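Lactoylglutathione lyase (Pseudomonas aeruginosa, PDB 4MTS) belongs to the glyoxalase/bleomycin resistance protein/dioxygenase superfamily and is a metal-binding protein that pairs with a second copy of itself. Local coordinates at residues R9-E14 with D115-K120. Residues are numbered along the deposited sequence; the frame is centred on the assembly and turned at random.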
ATOM      1  N   ARG A   9     -10.186  -0.925  -0.798  1.00  7.39           N
ATOM      2  CA  ARG A   9     -11.615  -1.307  -0.885  1.00  6.35           C
ATOM      3  C   ARG A   9     -11.952  -1.679  -2.346  1.00  9.81           C
ATOM      4  O   ARG A   9     -11.534  -0.998  -3.280  1.00 10.25           O
ATOM      5  CB  ARG A   9     -12.510  -0.168  -0.399  1.00  7.11           C
ATOM      6  CG  ARG A   9     -12.273   0.187   1.081  1.00 13.32           C
ATOM      7  CD  ARG A   9     -13.217   1.279   1.579  1.00 11.62           C
ATOM      8  NE  ARG A   9     -12.871   1.622   2.966  1.00 12.79           N
ATOM      9  CZ  ARG A   9     -11.988   2.552   3.304  1.00 20.82           C
ATOM     10  NH1 ARG A   9     -11.382   3.268   2.366  1.00 16.95           N
ATOM     11  NH2 ARG A   9     -11.676   2.751   4.585  1.00 12.92           N
ATOM     12  N   VAL A  10     -12.678  -2.796  -2.540  1.00  8.97           N
ATOM     13  CA  VAL A  10     -13.018  -3.353  -3.854  1.00  8.68           C
ATOM     14  C   VAL A  10     -14.524  -3.521  -3.984  1.00 11.87           C
ATOM     15  O   VAL A  10     -15.194  -3.796  -2.981  1.00 10.66           O
ATOM     16  CB  VAL A  10     -12.247  -4.682  -4.145  1.00 12.85           C
ATOM     17  CG1 VAL A  10     -10.732  -4.441  -4.125  1.00 13.82           C
ATOM     18  CG2 VAL A  10     -12.631  -5.784  -3.157  1.00 11.85           C
ATOM     19  N   ALA A  11     -15.030  -3.382  -5.217  1.00 10.63           N
ATOM     20  CA  ALA A  11     -16.466  -3.479  -5.489  1.00 11.54           C
ATOM     21  C   ALA A  11     -16.929  -4.932  -5.482  1.00 16.07           C
ATOM     22  O   ALA A  11     -18.050  -5.217  -5.075  1.00 16.30           O
ATOM     23  CB  ALA A  11     -16.802  -2.808  -6.820  1.00 13.07           C
ATOM     24  N   ASP A  12     -16.087  -5.845  -5.967  1.00 13.16           N
ATOM     25  CA  ASP A  12     -16.428  -7.263  -6.092  1.00 11.77           C
ATOM     26  C   ASP A  12     -15.222  -8.022  -5.601  1.00 13.26           C
ATOM     27  O   ASP A  12     -14.180  -8.011  -6.252  1.00 13.19           O
ATOM     28  CB  ASP A  12     -16.681  -7.556  -7.579  1.00 13.02           C
ATOM     29  CG  ASP A  12     -17.057  -8.983  -7.904  1.00 20.61           C
ATOM     30  OD1 ASP A  12     -16.649  -9.897  -7.143  1.00 18.45           O
ATOM     31  OD2 ASP A  12     -17.578  -9.210  -9.009  1.00 24.07           O
ATOM     32  N   LEU A  13     -15.356  -8.669  -4.441  1.00 11.58           N
ATOM     33  CA  LEU A  13     -14.211  -9.316  -3.836  1.00 11.20           C
ATOM     34  C   LEU A  13     -13.761 -10.530  -4.632  1.00 11.87           C
ATOM     35  O   LEU A  13     -12.579 -10.750  -4.773  1.00 10.78           O
ATOM     36  CB  LEU A  13     -14.454  -9.633  -2.351  1.00 11.96           C
ATOM     37  CG  LEU A  13     -13.302 -10.382  -1.647  1.00 17.74           C
ATOM     38  CD1 LEU A  13     -12.068  -9.475  -1.457  1.00 17.96           C
ATOM     39  CD2 LEU A  13     -13.730 -10.937  -0.349  1.00 16.65           C
ATOM     40  N   GLU A  14     -14.710 -11.309  -5.169  1.00 11.35           N
ATOM     41  CA  GLU A  14     -14.328 -12.490  -5.962  0.50 10.50           C
ATOM     42  C   GLU A  14     -13.595 -12.088  -7.209  1.00 11.64           C
ATOM     43  O   GLU A  14     -12.600 -12.722  -7.511  1.00 12.49           O
ATOM     44  CB  GLU A  14     -15.511 -13.407  -6.302  0.50 11.90           C
ATOM     45  CG  GLU A  14     -15.968 -14.227  -5.110  0.50 15.67           C
ATOM     46  CD  GLU A  14     -16.374 -13.379  -3.929  0.50 29.27           C
ATOM     47  OE1 GLU A  14     -17.244 -12.493  -4.113  0.50 15.82           O
ATOM     48  OE2 GLU A  14     -15.708 -13.491  -2.873  0.50 18.14           O
ATOM     49  N   ASP A 115      -5.879  -3.562 -11.730  1.00 12.53           N
ATOM     50  CA  ASP A 115      -6.731  -4.649 -11.241  1.00 10.08           C
ATOM     51  C   ASP A 115      -8.184  -4.344 -11.666  1.00 13.24           C
ATOM     52  O   ASP A 115      -8.473  -3.280 -12.263  1.00 12.31           O
ATOM     53  CB  ASP A 115      -6.579  -4.805  -9.681  1.00  9.93           C
ATOM     54  CG  ASP A 115      -7.253  -3.777  -8.769  1.00 11.17           C
ATOM     55  OD1 ASP A 115      -8.034  -2.933  -9.273  1.00 11.24           O
ATOM     56  OD2 ASP A 115      -7.101  -3.891  -7.553  1.00 12.86           O
ATOM     57  N   PRO A 116      -9.148  -5.248 -11.387  1.00 12.14           N
ATOM     58  CA  PRO A 116     -10.534  -4.998 -11.834  1.00 12.95           C
ATOM     59  C   PRO A 116     -11.177  -3.705 -11.357  1.00 15.65           C
ATOM     60  O   PRO A 116     -12.028  -3.148 -12.057  1.00 15.94           O
ATOM     61  CB  PRO A 116     -11.294  -6.241 -11.338  1.00 14.57           C
ATOM     62  CG  PRO A 116     -10.258  -7.312 -11.325  1.00 19.36           C
ATOM     63  CD  PRO A 116      -9.027  -6.591 -10.784  1.00 15.59           C
ATOM     64  N   ASP A 117     -10.778  -3.218 -10.162  1.00 12.52           N
ATOM     65  CA  ASP A 117     -11.278  -1.963  -9.633  1.00 12.34           C
ATOM     66  C   ASP A 117     -10.530  -0.745 -10.189  1.00 16.15           C
ATOM     67  O   ASP A 117     -10.910   0.383  -9.871  1.00 14.54           O
ATOM     68  CB  ASP A 117     -11.227  -1.959  -8.111  1.00 14.00           C
ATOM     69  CG  ASP A 117     -12.230  -2.935  -7.554  1.00 13.25           C
ATOM     70  OD1 ASP A 117     -13.372  -2.514  -7.285  1.00 13.02           O
ATOM     71  OD2 ASP A 117     -11.879  -4.123  -7.421  1.00 17.05           O
ATOM     72  N   GLY A 118      -9.462  -0.977 -10.937  1.00 14.48           N
ATOM     73  CA  GLY A 118      -8.698   0.131 -11.502  1.00 14.86           C
ATOM     74  C   GLY A 118      -7.480   0.554 -10.707  1.00 16.90           C
ATOM     75  O   GLY A 118      -6.818   1.522 -11.093  1.00 15.96           O
ATOM     76  N   TYR A 119      -7.161  -0.153  -9.591  1.00 12.38           N
ATOM     77  CA  TYR A 119      -5.952   0.155  -8.818  1.00  9.60           C
ATOM     78  C   TYR A 119      -4.752  -0.259  -9.627  1.00 13.71           C
ATOM     79  O   TYR A 119      -4.763  -1.317 -10.285  1.00 13.01           O
ATOM     80  CB  TYR A 119      -5.941  -0.600  -7.493  1.00  9.74           C
ATOM     81  CG  TYR A 119      -7.036  -0.174  -6.558  1.00 10.57           C
ATOM     82  CD1 TYR A 119      -7.016   1.084  -5.957  1.00 14.18           C
ATOM     83  CD2 TYR A 119      -8.083  -1.036  -6.241  1.00 10.28           C
ATOM     84  CE1 TYR A 119      -8.009   1.479  -5.068  1.00 13.87           C
ATOM     85  CE2 TYR A 119      -9.078  -0.658  -5.337  1.00 10.62           C
ATOM     86  CZ  TYR A 119      -9.017   0.592  -4.731  1.00 16.95           C
ATOM     87  OH  TYR A 119      -9.957   0.998  -3.829  1.00 14.31           O
ATOM     88  N   LYS A 120      -3.715   0.583  -9.602  1.00  9.20           N
ATOM     89  CA  LYS A 120      -2.487   0.362 -10.363  1.00  8.64           C
ATOM     90  C   LYS A 120      -1.524  -0.559  -9.662  1.00 12.80           C
ATOM     91  O   LYS A 120      -1.282  -0.418  -8.452  1.00 12.88           O
ATOM     92  CB  LYS A 120      -1.771   1.721 -10.605  1.00 12.11           C
ATOM     93  CG  LYS A 120      -2.529   2.616 -11.590  1.00 24.67           C
ATOM     94  CD  LYS A 120      -1.718   3.852 -11.965  1.00 47.27           C
ATOM     95  CE  LYS A 120      -2.562   4.902 -12.657  1.00 62.00           C
ATOM     96  NZ  LYS A 120      -1.954   6.259 -12.562  1.00 68.15           N
TER
HETATM   97  O   HOH W   1     -13.730  -5.762  -7.725  1.00 15.27           O
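Arg9, the last residue of strand 2-9, meets Tyr119 through its backbone: the phenol OH donates to Arg9 O at 2.6 Å, in the carbonyl plane and on a lone pair. The oxygen lies near the ring plane, at the edge on the CE2 side of the hydroxyl. The Arg9 side chain leads away from this bond, to the second subunit, where NH1 makes weak hydrogen bonds with Asp70 O and Tyr72 O.

At Val10 the side chain crosses that of Asp117 at about a right angle, CB coming within 3.3 Å of Asp117 OD2. Its CG1, beside the backbone N (chi1 -60°), also approaches the tyrosine, 4.3 Å from Tyr119 CE2.

Ala11 N gives its hydrogen to Asp117 OD1 at 2.8 Å, nearly straight at 168°; it arrives on the syn side, 28° out of the carboxylate plane. The other oxygen is used further along: a water 2.5 Å from Asp117 OD2 donates to it and also to Asp12 O. Asp117 thus grips the segment at two points, Ala11 N directly and Asp12 O through the water. Asp12 itself is the N-cap of helix 13-23, its OD1 accepting from Ala15 N.

Asp117 sits in a type I turn from Asp115 to Gly118, and Tyr119 comes right after it. Asp115 OD1 accepts from Tyr119 N, just past the turn, at 2.9 Å, from above the carboxylate plane.

The contact therefore ties the link between strand 2-9 and helix 13-23 to the hairpin turn joining antiparallel strands 109-114 and 120-125, and so connects the two sheets of this glyoxalase/bleomycin resistance protein/dioxygenase superfamily chain. Val10 packs on Leu57 of strand 54-60 and Ala16 of the helix, and Pro116 rests against Phe19 of that helix.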